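Local coordinates for hydrolase, haloacid dehalogenase-like family (Streptococcus pneumoniae, PDB 2FI1), which probably acts as a metal-dependent hydrolase of the haloacid dehalogenase-like family and holds a calcium ion in this crystal, at residues Ile163-Gly168 with Thr175-Ser180; Ile10-Gly15 with Lys135-Pro140; Val29-Leu34 with Glu64-Lys69; Thr23-Phe28 with Gln39-Val44. All coordinates share one frame; numbering follows the deposited sequence.

Contact 1: residues Ile163-Gly168 with Thr175-Ser180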
loop_
_atom_site.group_PDB
_atom_site.type_symbol
_atom_site.label_atom_id
_atom_site.label_comp_id
_atom_site.label_asym_id
_atom_site.label_seq_id
_atom_site.Cartn_x
_atom_site.Cartn_y
_atom_site.Cartn_z
ATOM N N ILE A 163 10.042 -6.439 4.406
ATOM C CA ILE A 163 10.595 -6.736 3.078
ATOM C C ILE A 163 10.844 -5.477 2.243
ATOM O O ILE A 163 11.716 -5.470 1.366
ATOM C CB ILE A 163 9.743 -7.744 2.264
ATOM C CG1 ILE A 163 8.324 -7.218 2.013
ATOM C CG2 ILE A 163 9.748 -9.104 2.956
ATOM C CD1 ILE A 163 7.540 -8.059 1.029
ATOM N N ASP A 164 10.091 -4.411 2.527
ATOM C CA ASP A 164 10.277 -3.145 1.821
ATOM C C ASP A 164 11.588 -2.497 2.239
ATOM O O ASP A 164 12.363 -2.015 1.411
ATOM C CB ASP A 164 9.112 -2.210 2.120
ATOM C CG ASP A 164 7.778 -2.817 1.758
ATOM O OD1 ASP A 164 7.682 -3.539 0.730
ATOM O OD2 ASP A 164 6.831 -2.626 2.536
ATOM N N ILE A 165 11.827 -2.516 3.548
ATOM C CA ILE A 165 13.059 -1.996 4.118
ATOM C C ILE A 165 14.253 -2.800 3.623
ATOM O O ILE A 165 15.280 -2.244 3.233
ATOM C CB ILE A 165 13.022 -2.046 5.680
ATOM C CG1 ILE A 165 11.804 -1.307 6.253
ATOM C CG2 ILE A 165 14.331 -1.537 6.280
ATOM C CD1 ILE A 165 11.596 0.065 5.730
ATOM N N GLU A 166 14.116 -4.119 3.638
ATOM C CA GLU A 166 15.210 -4.993 3.209
ATOM C C GLU A 166 15.544 -4.790 1.738
ATOM O O GLU A 166 16.719 -4.755 1.370
ATOM C CB GLU A 166 14.866 -6.451 3.506
ATOM C CG GLU A 166 14.850 -6.735 5.012
ATOM C CD GLU A 166 14.059 -7.963 5.421
ATOM O OE1 GLU A 166 13.374 -8.570 4.578
ATOM O OE2 GLU A 166 14.112 -8.305 6.630
ATOM N N ALA A 167 14.531 -4.641 0.886
ATOM C CA ALA A 167 14.785 -4.378 -0.529
ATOM C C ALA A 167 15.498 -3.053 -0.721
ATOM O O ALA A 167 16.466 -2.952 -1.484
ATOM C CB ALA A 167 13.496 -4.404 -1.343
ATOM N N GLY A 168 15.018 -2.024 -0.031
ATOM C CA GLY A 168 15.633 -0.701 -0.143
ATOM C C GLY A 168 17.089 -0.725 0.290
ATOM O O GLY A 168 17.960 -0.198 -0.409
ATOM N N THR A 175 15.752 4.178 3.740
ATOM C CA THR A 175 14.421 3.617 3.913
ATOM C C THR A 175 13.618 4.324 5.005
ATOM O O THR A 175 14.182 4.955 5.905
ATOM C CB THR A 175 14.489 2.110 4.229
ATOM O OG1 THR A 175 15.119 1.906 5.496
ATOM C CG2 THR A 175 15.244 1.358 3.154
ATOM N N HIS A 176 12.299 4.190 4.915
ATOM C CA HIS A 176 11.399 4.642 5.951
ATOM C C HIS A 176 10.326 3.587 6.158
ATOM O O HIS A 176 9.632 3.211 5.228
ATOM C CB HIS A 176 10.744 5.971 5.565
ATOM C CG HIS A 176 9.789 6.483 6.596
ATOM N ND1 HIS A 176 10.212 7.152 7.724
ATOM C CD2 HIS A 176 8.442 6.383 6.699
ATOM C CE1 HIS A 176 9.161 7.461 8.465
ATOM N NE2 HIS A 176 8.075 7.004 7.868
ATOM N N LEU A 177 10.222 3.096 7.390
ATOM C CA LEU A 177 9.195 2.147 7.765
ATOM C C LEU A 177 7.932 2.927 8.087
ATOM O O LEU A 177 7.809 3.547 9.147
ATOM C CB LEU A 177 9.661 1.326 8.969
ATOM C CG LEU A 177 8.716 0.244 9.484
ATOM C CD1 LEU A 177 8.532 -0.830 8.459
ATOM C CD2 LEU A 177 9.287 -0.324 10.786
ATOM N N PHE A 178 7.002 2.917 7.141
ATOM C CA PHE A 178 5.825 3.765 7.221
ATOM C C PHE A 178 4.879 3.370 8.332
ATOM O O PHE A 178 4.489 2.201 8.427
ATOM C CB PHE A 178 5.063 3.683 5.901
ATOM C CG PHE A 178 3.836 4.540 5.869
ATOM C CD1 PHE A 178 3.936 5.888 5.565
ATOM C CD2 PHE A 178 2.593 4.010 6.175
ATOM C CE1 PHE A 178 2.803 6.679 5.541
ATOM C CE2 PHE A 178 1.466 4.803 6.155
ATOM C CZ PHE A 178 1.580 6.128 5.837
ATOM N N THR A 179 4.496 4.354 9.143
ATOM C CA THR A 179 3.435 4.183 10.125
ATOM C C THR A 179 2.292 5.183 9.932
ATOM O O THR A 179 1.134 4.840 10.126
ATOM C CB THR A 179 3.970 4.255 11.558
ATOM O OG1 THR A 179 4.713 5.465 11.743
ATOM C CG2 THR A 179 4.884 3.066 11.848
ATOM N N SER A 180 2.607 6.422 9.557
ATOM C CA SER A 180 1.580 7.419 9.235
ATOM C C SER A 180 2.130 8.514 8.343
ATOM O O SER A 180 3.327 8.762 8.307
ATOM C CB SER A 180 0.989 8.059 10.493
ATOM O OG SER A 180 1.925 8.887 11.158
#

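Contact 2: residues Ile10-Gly15 with Lys135-Pro140. With CA (calcium ion), chain B.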
loop_
_atom_site.group_PDB
_atom_site.type_symbol
_atom_site.label_atom_id
_atom_site.label_comp_id
_atom_site.label_asym_id
_atom_site.label_seq_id
_atom_site.Cartn_x
_atom_site.Cartn_y
_atom_site.Cartn_z
ATOM N N ILE A 10 10.478 6.051 -3.660
ATOM C CA ILE A 10 9.996 4.789 -4.185
ATOM C C ILE A 10 8.989 4.239 -3.184
ATOM O O ILE A 10 9.356 3.826 -2.080
ATOM C CB ILE A 10 11.131 3.783 -4.423
ATOM C CG1 ILE A 10 12.169 4.351 -5.396
ATOM C CG2 ILE A 10 10.542 2.488 -4.989
ATOM C CD1 ILE A 10 13.353 3.427 -5.627
ATOM N N TRP A 11 7.731 4.225 -3.595
ATOM C CA TRP A 11 6.610 3.929 -2.727
ATOM C C TRP A 11 6.106 2.506 -2.858
ATOM O O TRP A 11 6.272 1.851 -3.890
ATOM C CB TRP A 11 5.438 4.851 -3.062
ATOM C CG TRP A 11 5.699 6.314 -2.853
ATOM C CD1 TRP A 11 6.098 7.218 -3.791
ATOM C CD2 TRP A 11 5.523 7.043 -1.636
ATOM N NE1 TRP A 11 6.196 8.461 -3.233
ATOM C CE2 TRP A 11 5.862 8.382 -1.909
ATOM C CE3 TRP A 11 5.127 6.693 -0.341
ATOM C CZ2 TRP A 11 5.795 9.385 -0.939
ATOM C CZ3 TRP A 11 5.076 7.694 0.628
ATOM C CH2 TRP A 11 5.411 9.021 0.316
ATOM N N ASP A 12 5.477 2.096 -1.778
ATOM C CA ASP A 12 4.676 0.897 -1.638
ATOM C C ASP A 12 3.208 1.349 -1.676
ATOM O O ASP A 12 2.891 2.443 -1.222
ATOM C CB ASP A 12 5.084 0.266 -0.299
ATOM C CG ASP A 12 4.155 -0.807 0.205
ATOM O OD1 ASP A 12 3.881 -1.776 -0.517
ATOM O OD2 ASP A 12 3.806 -0.712 1.409
ATOM N N LEU A 13 2.316 0.526 -2.220
ATOM C CA LEU A 13 0.912 0.887 -2.338
ATOM C C LEU A 13 0.151 0.469 -1.075
ATOM O O LEU A 13 -0.095 1.281 -0.207
ATOM C CB LEU A 13 0.303 0.274 -3.605
ATOM C CG LEU A 13 -1.154 0.650 -3.907
ATOM C CD1 LEU A 13 -1.318 2.161 -4.094
ATOM C CD2 LEU A 13 -1.634 -0.103 -5.138
ATOM N N GLY A 14 -0.184 -0.810 -0.955
ATOM C CA GLY A 14 -0.982 -1.281 0.173
ATOM C C GLY A 14 -0.277 -1.049 1.490
ATOM O O GLY A 14 0.882 -1.430 1.652
ATOM N N GLY A 15 -0.970 -0.428 2.437
ATOM C CA GLY A 15 -0.425 -0.187 3.768
ATOM C C GLY A 15 0.445 1.055 3.910
ATOM O O GLY A 15 0.870 1.386 5.021
ATOM N N LYS A 135 11.629 -9.992 -9.628
ATOM C CA LYS A 135 11.455 -10.736 -8.400
ATOM C C LYS A 135 10.745 -9.894 -7.341
ATOM O O LYS A 135 10.731 -8.657 -7.410
ATOM C CB LYS A 135 12.805 -11.215 -7.858
ATOM C CG LYS A 135 13.540 -12.166 -8.785
ATOM C CD LYS A 135 12.802 -13.474 -8.930
ATOM C CE LYS A 135 13.657 -14.510 -9.640
ATOM N NZ LYS A 135 14.033 -14.088 -11.013
ATOM N N ARG A 136 10.145 -10.572 -6.371
ATOM C CA ARG A 136 9.457 -9.917 -5.274
ATOM C C ARG A 136 10.461 -9.383 -4.265
ATOM O O ARG A 136 11.526 -9.967 -4.045
ATOM C CB ARG A 136 8.499 -10.895 -4.584
ATOM C CG ARG A 136 7.353 -11.354 -5.496
ATOM C CD ARG A 136 6.444 -12.393 -4.842
ATOM N NE ARG A 136 5.634 -11.822 -3.764
ATOM C CZ ARG A 136 5.928 -11.875 -2.462
ATOM N NH1 ARG A 136 7.012 -12.489 -2.026
ATOM N NH2 ARG A 136 5.118 -11.293 -1.590
ATOM N N LYS A 137 10.098 -8.276 -3.638
ATOM C CA LYS A 137 10.776 -7.816 -2.431
ATOM C C LYS A 137 10.771 -8.989 -1.438
ATOM O O LYS A 137 9.792 -9.722 -1.363
ATOM C CB LYS A 137 10.068 -6.584 -1.859
ATOM C CG LYS A 137 10.034 -5.392 -2.811
ATOM C CD LYS A 137 9.199 -4.231 -2.293
ATOM C CE LYS A 137 7.705 -4.505 -2.366
ATOM N NZ LYS A 137 6.893 -3.377 -1.794
ATOM N N PRO A 138 11.840 -9.160 -0.646
ATOM C CA PRO A 138 12.983 -8.269 -0.418
ATOM C C PRO A 138 14.112 -8.307 -1.455
ATOM O O PRO A 138 15.118 -7.617 -1.280
ATOM C CB PRO A 138 13.510 -8.754 0.935
ATOM C CG PRO A 138 13.249 -10.226 0.890
ATOM C CD PRO A 138 11.924 -10.367 0.202
ATOM N N ASN A 139 13.969 -9.064 -2.539
ATOM C CA ASN A 139 14.988 -9.032 -3.585
ATOM C C ASN A 139 15.054 -7.597 -4.120
ATOM O O ASN A 139 14.010 -7.018 -4.430
ATOM C CB ASN A 139 14.645 -10.039 -4.696
ATOM C CG ASN A 139 15.765 -10.230 -5.688
ATOM O OD1 ASN A 139 16.252 -9.283 -6.281
ATOM N ND2 ASN A 139 16.145 -11.481 -5.911
ATOM N N PRO A 140 16.262 -7.003 -4.201
ATOM C CA PRO A 140 16.380 -5.623 -4.666
ATOM C C PRO A 140 16.294 -5.400 -6.178
ATOM O O PRO A 140 16.477 -4.275 -6.622
ATOM C CB PRO A 140 17.774 -5.219 -4.179
ATOM C CG PRO A 140 18.549 -6.509 -4.250
ATOM C CD PRO A 140 17.574 -7.569 -3.818
HETATM CA CA CA B . 2.715 -2.800 1.758
HETATM O O HOH W 1 7.541 -0.896 -2.869
HETATM O O HOH W 2 4.560 -4.199 -2.877
HETATM O O HOH W 3 1.337 -4.033 3.283
HETATM O O HOH W 4 4.721 -4.082 1.751
HETATM O O HOH W 5 1.879 -4.075 -0.000
#

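Contact 3: residues Val29-Leu34 with Glu64-Lys69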
loop_
_atom_site.group_PDB
_atom_site.type_symbol
_atom_site.label_atom_id
_atom_site.label_comp_id
_atom_site.label_asym_id
_atom_site.label_seq_id
_atom_site.Cartn_x
_atom_site.Cartn_y
_atom_site.Cartn_z
ATOM N N VAL A 29 -16.889 -6.401 8.096
ATOM C CA VAL A 29 -17.916 -6.043 9.079
ATOM C C VAL A 29 -19.311 -6.174 8.457
ATOM O O VAL A 29 -20.222 -6.733 9.078
ATOM C CB VAL A 29 -17.668 -4.611 9.617
ATOM C CG1 VAL A 29 -18.870 -4.092 10.412
ATOM C CG2 VAL A 29 -16.406 -4.570 10.477
ATOM N N GLU A 30 -19.491 -5.693 7.232
ATOM C CA GLU A 30 -20.808 -5.790 6.609
ATOM C C GLU A 30 -21.183 -7.243 6.314
ATOM O O GLU A 30 -22.356 -7.626 6.436
ATOM C CB GLU A 30 -20.918 -4.885 5.378
ATOM C CG GLU A 30 -20.162 -5.292 4.158
ATOM C CD GLU A 30 -20.372 -4.310 3.002
ATOM O OE1 GLU A 30 -21.325 -3.495 3.062
ATOM O OE2 GLU A 30 -19.578 -4.332 2.047
ATOM N N THR A 31 -20.202 -8.069 5.963
ATOM C CA THR A 31 -20.458 -9.493 5.722
ATOM C C THR A 31 -20.840 -10.210 7.031
ATOM O O THR A 31 -21.786 -11.005 7.047
ATOM C CB THR A 31 -19.258 -10.179 5.035
ATOM O OG1 THR A 31 -18.879 -9.439 3.866
ATOM C CG2 THR A 31 -19.604 -11.607 4.620
ATOM N N LEU A 32 -20.142 -9.923 8.128
ATOM C CA LEU A 32 -20.534 -10.443 9.443
ATOM C C LEU A 32 -21.987 -10.111 9.787
ATOM O O LEU A 32 -22.709 -10.958 10.332
ATOM C CB LEU A 32 -19.623 -9.908 10.546
ATOM C CG LEU A 32 -18.205 -10.470 10.622
ATOM C CD1 LEU A 32 -17.424 -9.654 11.637
ATOM C CD2 LEU A 32 -18.204 -11.941 10.999
ATOM N N ALA A 33 -22.419 -8.901 9.450
ATOM C CA ALA A 33 -23.776 -8.456 9.785
ATOM C C ALA A 33 -24.835 -9.299 9.078
ATOM O O ALA A 33 -25.937 -9.468 9.606
ATOM C CB ALA A 33 -23.952 -6.986 9.458
ATOM N N LEU A 34 -24.508 -9.835 7.905
ATOM C CA LEU A 34 -25.422 -10.731 7.176
ATOM C C LEU A 34 -25.749 -11.980 7.985
ATOM O O LEU A 34 -26.820 -12.577 7.808
ATOM C CB LEU A 34 -24.826 -11.169 5.837
ATOM C CG LEU A 34 -24.579 -10.101 4.781
ATOM C CD1 LEU A 34 -23.772 -10.691 3.638
ATOM C CD2 LEU A 34 -25.899 -9.523 4.282
ATOM N N GLU A 64 -21.213 -20.158 6.897
ATOM C CA GLU A 64 -21.272 -20.797 5.584
ATOM C C GLU A 64 -21.203 -19.761 4.463
ATOM O O GLU A 64 -21.947 -18.788 4.478
ATOM C CB GLU A 64 -22.558 -21.631 5.456
ATOM C CG GLU A 64 -22.657 -22.434 4.158
ATOM C CD GLU A 64 -23.841 -23.390 4.130
ATOM O OE1 GLU A 64 -24.890 -23.073 4.736
ATOM O OE2 GLU A 64 -23.722 -24.461 3.488
ATOM N N ASN A 65 -20.313 -19.996 3.494
ATOM C CA ASN A 65 -20.109 -19.103 2.338
ATOM C C ASN A 65 -19.542 -17.724 2.699
ATOM O O ASN A 65 -19.648 -16.792 1.901
ATOM C CB ASN A 65 -21.409 -18.901 1.538
ATOM C CG ASN A 65 -22.070 -20.211 1.136
ATOM O OD1 ASN A 65 -21.399 -21.161 0.732
ATOM N ND2 ASN A 65 -23.398 -20.261 1.241
ATOM N N PHE A 66 -18.950 -17.588 3.885
ATOM C CA PHE A 66 -18.524 -16.266 4.355
ATOM C C PHE A 66 -17.465 -15.663 3.444
ATOM O O PHE A 66 -17.607 -14.524 3.000
ATOM C CB PHE A 66 -17.988 -16.323 5.785
ATOM C CG PHE A 66 -17.498 -14.990 6.290
ATOM C CD1 PHE A 66 -18.358 -14.132 6.956
ATOM C CD2 PHE A 66 -16.183 -14.578 6.067
ATOM C CE1 PHE A 66 -17.909 -12.885 7.407
ATOM C CE2 PHE A 66 -15.742 -13.341 6.505
ATOM C CZ PHE A 66 -16.604 -12.497 7.173
ATOM N N LEU A 67 -16.405 -16.421 3.173
ATOM C CA LEU A 67 -15.282 -15.891 2.383
ATOM C C LEU A 67 -15.749 -15.390 1.029
ATOM O O LEU A 67 -15.384 -14.302 0.597
ATOM C CB LEU A 67 -14.172 -16.934 2.204
ATOM C CG LEU A 67 -12.954 -16.455 1.383
ATOM C CD1 LEU A 67 -11.679 -16.967 1.967
ATOM C CD2 LEU A 67 -13.050 -16.828 -0.090
ATOM N N GLU A 68 -16.554 -16.193 0.347
ATOM C CA GLU A 68 -17.035 -15.827 -0.970
ATOM C C GLU A 68 -17.808 -14.513 -0.945
ATOM O O GLU A 68 -17.600 -13.643 -1.790
ATOM C CB GLU A 68 -17.911 -16.940 -1.538
ATOM C CG GLU A 68 -18.083 -16.829 -3.019
ATOM C CD GLU A 68 -18.750 -18.043 -3.641
ATOM O OE1 GLU A 68 -18.990 -19.051 -2.933
ATOM O OE2 GLU A 68 -19.020 -17.980 -4.856
ATOM N N LYS A 69 -18.706 -14.377 0.028
ATOM C CA LYS A 69 -19.508 -13.170 0.166
ATOM C C LYS A 69 -18.644 -11.986 0.586
ATOM O O LYS A 69 -18.827 -10.877 0.093
ATOM C CB LYS A 69 -20.626 -13.389 1.181
ATOM C CG LYS A 69 -21.662 -14.426 0.761
ATOM C CD LYS A 69 -22.624 -14.701 1.899
ATOM C CE LYS A 69 -23.593 -15.823 1.562
ATOM N NZ LYS A 69 -24.620 -15.397 0.574
#

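Contact 4: residues Thr23-Phe28 with Gln39-Val44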
loop_
_atom_site.group_PDB
_atom_site.type_symbol
_atom_site.label_atom_id
_atom_site.label_comp_id
_atom_site.label_asym_id
_atom_site.label_seq_id
_atom_site.Cartn_x
_atom_site.Cartn_y
_atom_site.Cartn_z
ATOM N N THR A 23 -10.892 -0.650 3.482
ATOM C CA THR A 23 -11.923 -1.163 2.598
ATOM C C THR A 23 -12.241 -2.631 2.918
ATOM O O THR A 23 -13.402 -3.050 2.892
ATOM C CB THR A 23 -11.554 -0.975 1.107
ATOM O OG1 THR A 23 -10.161 -1.205 0.910
ATOM C CG2 THR A 23 -11.902 0.431 0.629
ATOM N N SER A 24 -11.218 -3.417 3.245
ATOM C CA SER A 24 -11.435 -4.807 3.611
ATOM C C SER A 24 -12.207 -4.923 4.922
ATOM O O SER A 24 -13.117 -5.742 5.033
ATOM C CB SER A 24 -10.099 -5.535 3.697
ATOM O OG SER A 24 -9.497 -5.636 2.411
ATOM N N THR A 25 -11.882 -4.079 5.895
ATOM C CA THR A 25 -12.602 -4.075 7.172
ATOM C C THR A 25 -14.072 -3.724 6.966
ATOM O O THR A 25 -14.959 -4.379 7.518
ATOM C CB THR A 25 -11.953 -3.111 8.179
ATOM O OG1 THR A 25 -10.647 -3.595 8.515
ATOM C CG2 THR A 25 -12.782 -2.977 9.454
ATOM N N ALA A 26 -14.339 -2.706 6.165
ATOM C CA ALA A 26 -15.715 -2.328 5.891
ATOM C C ALA A 26 -16.477 -3.510 5.311
ATOM O O ALA A 26 -17.584 -3.826 5.762
ATOM C CB ALA A 26 -15.758 -1.129 4.948
ATOM N N ALA A 27 -15.878 -4.188 4.338
ATOM C CA ALA A 27 -16.503 -5.367 3.722
ATOM C C ALA A 27 -16.666 -6.526 4.715
ATOM O O ALA A 27 -17.678 -7.222 4.704
ATOM C CB ALA A 27 -15.710 -5.821 2.533
ATOM N N PHE A 28 -15.682 -6.735 5.582
ATOM C CA PHE A 28 -15.715 -7.844 6.530
ATOM C C PHE A 28 -16.810 -7.620 7.580
ATOM O O PHE A 28 -17.583 -8.527 7.902
ATOM C CB PHE A 28 -14.339 -7.975 7.180
ATOM C CG PHE A 28 -14.095 -9.292 7.865
ATOM C CD1 PHE A 28 -13.344 -10.277 7.242
ATOM C CD2 PHE A 28 -14.583 -9.535 9.145
ATOM C CE1 PHE A 28 -13.085 -11.486 7.879
ATOM C CE2 PHE A 28 -14.335 -10.736 9.782
ATOM C CZ PHE A 28 -13.588 -11.717 9.151
ATOM N N GLN A 39 -19.046 -7.012 14.992
ATOM C CA GLN A 39 -17.700 -6.858 15.538
ATOM C C GLN A 39 -17.214 -5.459 15.224
ATOM O O GLN A 39 -17.599 -4.863 14.215
ATOM C CB GLN A 39 -16.730 -7.894 14.957
ATOM C CG GLN A 39 -17.003 -9.325 15.403
ATOM C CD GLN A 39 -16.679 -9.598 16.868
ATOM O OE1 GLN A 39 -16.098 -8.761 17.566
ATOM N NE2 GLN A 39 -17.044 -10.792 17.338
ATOM N N ASP A 40 -16.361 -4.942 16.095
ATOM C CA ASP A 40 -15.887 -3.573 15.980
ATOM C C ASP A 40 -14.802 -3.407 14.913
ATOM O O ASP A 40 -14.016 -4.318 14.635
ATOM C CB ASP A 40 -15.379 -3.064 17.335
ATOM C CG ASP A 40 -14.118 -3.761 17.788
ATOM O OD1 ASP A 40 -14.218 -4.881 18.318
ATOM O OD2 ASP A 40 -13.045 -3.165 17.603
ATOM N N HIS A 41 -14.760 -2.209 14.349
ATOM C CA HIS A 41 -13.803 -1.838 13.319
ATOM C C HIS A 41 -12.359 -2.161 13.682
ATOM O O HIS A 41 -11.649 -2.812 12.913
ATOM C CB HIS A 41 -13.934 -0.340 13.024
ATOM C CG HIS A 41 -12.872 0.191 12.113
ATOM N ND1 HIS A 41 -11.618 0.539 12.559
ATOM C CD2 HIS A 41 -12.875 0.419 10.778
ATOM C CE1 HIS A 41 -10.891 0.958 11.537
ATOM N NE2 HIS A 41 -11.635 0.905 10.446
ATOM N N ASP A 42 -11.901 -1.691 14.840
ATOM C CA ASP A 42 -10.479 -1.773 15.151
ATOM C C ASP A 42 -10.016 -3.218 15.328
ATOM O O ASP A 42 -8.901 -3.554 14.939
ATOM C CB ASP A 42 -10.135 -0.953 16.403
ATOM C CG ASP A 42 -10.256 0.543 16.189
ATOM O OD1 ASP A 42 -10.630 0.987 15.082
ATOM O OD2 ASP A 42 -9.969 1.282 17.163
ATOM N N SER A 43 -10.864 -4.070 15.896
ATOM C CA SER A 43 -10.517 -5.486 16.066
ATOM C C SER A 43 -10.398 -6.192 14.731
ATOM O O SER A 43 -9.466 -6.968 14.515
ATOM C CB SER A 43 -11.553 -6.224 16.905
ATOM O OG SER A 43 -11.583 -5.726 18.235
ATOM N N VAL A 44 -11.363 -5.939 13.856
ATOM C CA VAL A 44 -11.385 -6.564 12.538
ATOM C C VAL A 44 -10.193 -6.087 11.701
ATOM O O VAL A 44 -9.524 -6.893 11.046
ATOM C CB VAL A 44 -12.723 -6.299 11.830
ATOM C CG1 VAL A 44 -12.675 -6.703 10.366
ATOM C CG2 VAL A 44 -13.847 -7.057 12.538
#

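Contact 1: residues Ile163-Gly168 with Thr175-Ser180
I165 meets the strand with both branches of its side chain, and T175 and L177 receive them. Its CG2 lies 3.6 Å from T175 OG1, a van der Waals touch. The other branch ends in CD1, which is set 3.7 Å from the backbone N of L177 and equally near the carbonyl O of H176. Here a methyl rests against a peptide of the strand. Nearer the root of the branch, I165 CG1 is 4.0 Å from L177 CD1, the two side chains crossing at about a right angle.

T175 repays the contact with its methyl. Its CG2 packs 3.6 Å from the carbonyl O of I165 and 3.9 Å from CA of G168. The torsion that does this sets CG2 beside the backbone N and OG1 between N and the carbonyl carbon (chi1 65°), which brings both branches to the helix. At G168 the helix presents bare backbone, and the methyl uses that surface.

One shell outward, backbone bonds from H176 to V157 and G159 hold the edge strand to its neighbour, while D164 reaches K137 in a salt bridge. Helix 162-170 and strand 174-177 run nearly antiparallel (173°), as the returning half of a beta-alpha-beta crossover. No hydrogen bond spans the two segments: cohesion comes from aliphatic groups packed on one another, on the T175 hydroxyl and on backbone atoms.

Contact 2: residues Ile10-Gly15 with Lys135-Pro140
D12 and K137 approach through their charged ends, with D12 OD1 and K137 NZ 3.6 Å apart, too far for a direct bond. The tight part of the site is on the aspartate side. Both carboxylate oxygens of D12 bind the calcium ion, unequally: OD2 lies 2.4 Å from the metal and OD1 2.8 Å. The carbonyl O of G14 adds a ligand at 2.3 Å, and D160 completes the protein's share. T16 also hydrogen-bonds D12 OD2, so this oxygen is held by a metal and a hydroxyl together. With CG anti to the backbone N (chi1 166°), the D12 side chain swings its carboxylate to the ion.

The looser side is bridged by water. Three waters finish the calcium shell, and two others bond to the ammonium group of K137. One accepts from K137 NZ at 2.8 Å and stands 3.2 Å from the carbonyl O of W11, forming a water bridge; the other accepts from K137 NZ at 2.7 Å and makes a weak bond to D12 OD1. The lysine reaches in from a loop, the CA atoms of D12 and K137 being 10.7 Å apart; its chain bends at chi3 (-73°), and NZ is fixed by a salt bridge to D164.

An aspartate following the first strand, a lysine from a later loop and a second metal-binding aspartate are consistent with the HAD active-site pattern. The ammonium group and the calcium ion probably share in balancing the negative charge that D12, D160 and D164 gather here.

Contact 3: residues Val29-Leu34 with Glu64-Lys69
T31 and F66 form the apolar heart of this contact, where helix 20-34 meets the first turn of helix 66-77. The threonine methyl sits over one face of the phenyl ring, near its CE1 rim, with T31 CG2 3.5 Å from F66 CE1 and 3.7 Å from F66 CD1. A chi1 of -52° places OG1 beside the backbone N, turned back along its own helix, and leaves CG2 anti to that N and directed at the ring. L32 adds a second aliphatic contact at the same ring atom: its CD2 is 3.7 Å from F66 CE1 and approaches obliquely. The ring thus meets two successive residues of one helix.

Aliphatic contact continues at the margin. K69 lends its CB, 4.0 Å from T31 CG2, before the rest of its chain heads away from the helix. The backbones come nearest at this pair, with the CA atoms of T31 and K69 separated by 6.7 Å.

Polar interactions lie around the apolar patch, none of them bridging the two segments. T31 OG1 bonds to the carbonyl O of A27 one turn earlier and also pairs with ND2 of N73, farther along helix 66-77. The threonine therefore serves both helices, with its methyl in the apolar layer and its hydroxyl in a polar link beside it.

Aromatic contact extends the core, since F66 also meets F28 edge-to-face and packs on I56 of helix 52-59. The helices packed here are consistent with the helical cap inserted after the first strand in many HAD hydrolases.

Contact 4: residues Thr23-Phe28 with Gln39-Val44
V44 lays its CG1 methyl against the side chain of F28, 3.6 Å from F28 CD2 and 3.8 Å from F28 CB. The approach to the ring is oblique, and the methyl spans the root of the side chain as well as one ortho carbon. CG1 is the valine branch anti to the backbone N (chi1 169°), which directs it across to helix 20-34. V44 CG1 is also 3.8 Å from T25 CG2.

T25 fills the next position. Its CG2 touches CD2 of the H41 imidazole at 3.6 Å and lies equally near the carbonyl O of H41, with the two side chains crossing at about a right angle. The hydroxyl turns back to the carbonyl O of Y21, within its own helix, so the threonine offers its methyl to the partner.

The imidazole is held at both nitrogens. H41 ND1 donates to D42 OD1 at 2.7 Å, nearly in the ring plane and using the anti lone pair of the carboxylate, while NE2 pairs with E22 from helix 20-34. Two acidic partners fix the ring's rotation and would probably favour its protonated form. Just ahead, D40 caps helix 41-50: its OD2 accepts from S43 N at 2.9 Å, and its OD1 takes the S43 hydroxyl through the syn lone pair.

Beyond the pair, F28 meets Y70 of helix 66-77 edge-to-face and rests on A55, I56 and F59 of helix 52-59. Helix 20-34 thus lies between helices 41-50 and 66-77, with helix 52-59 packed against the same phenylalanine.

Overall arrangement
From the N terminus, the chain leaves strand 8-11, passes the metal-binding D12 and short helix 13-17, which holds G14, then enters helix 20-34. Contact 4 closes the first, short loop, bringing helix 41-50 back to this helix; contact 3 then returns helix 66-77 to its later turns. The two cross along the chain and touch through F28 and F66, tying the helical part together. Contact 2 encloses both, since 119 residues lie between its segments and the whole helical part falls among them. Contact 1 follows in series within the parallel sheet's last crossover, and joins contact 2 through D164 and K137. Centres of contacts 1 and 3 lie about 33 Å apart, on opposite sides of the chain's centre.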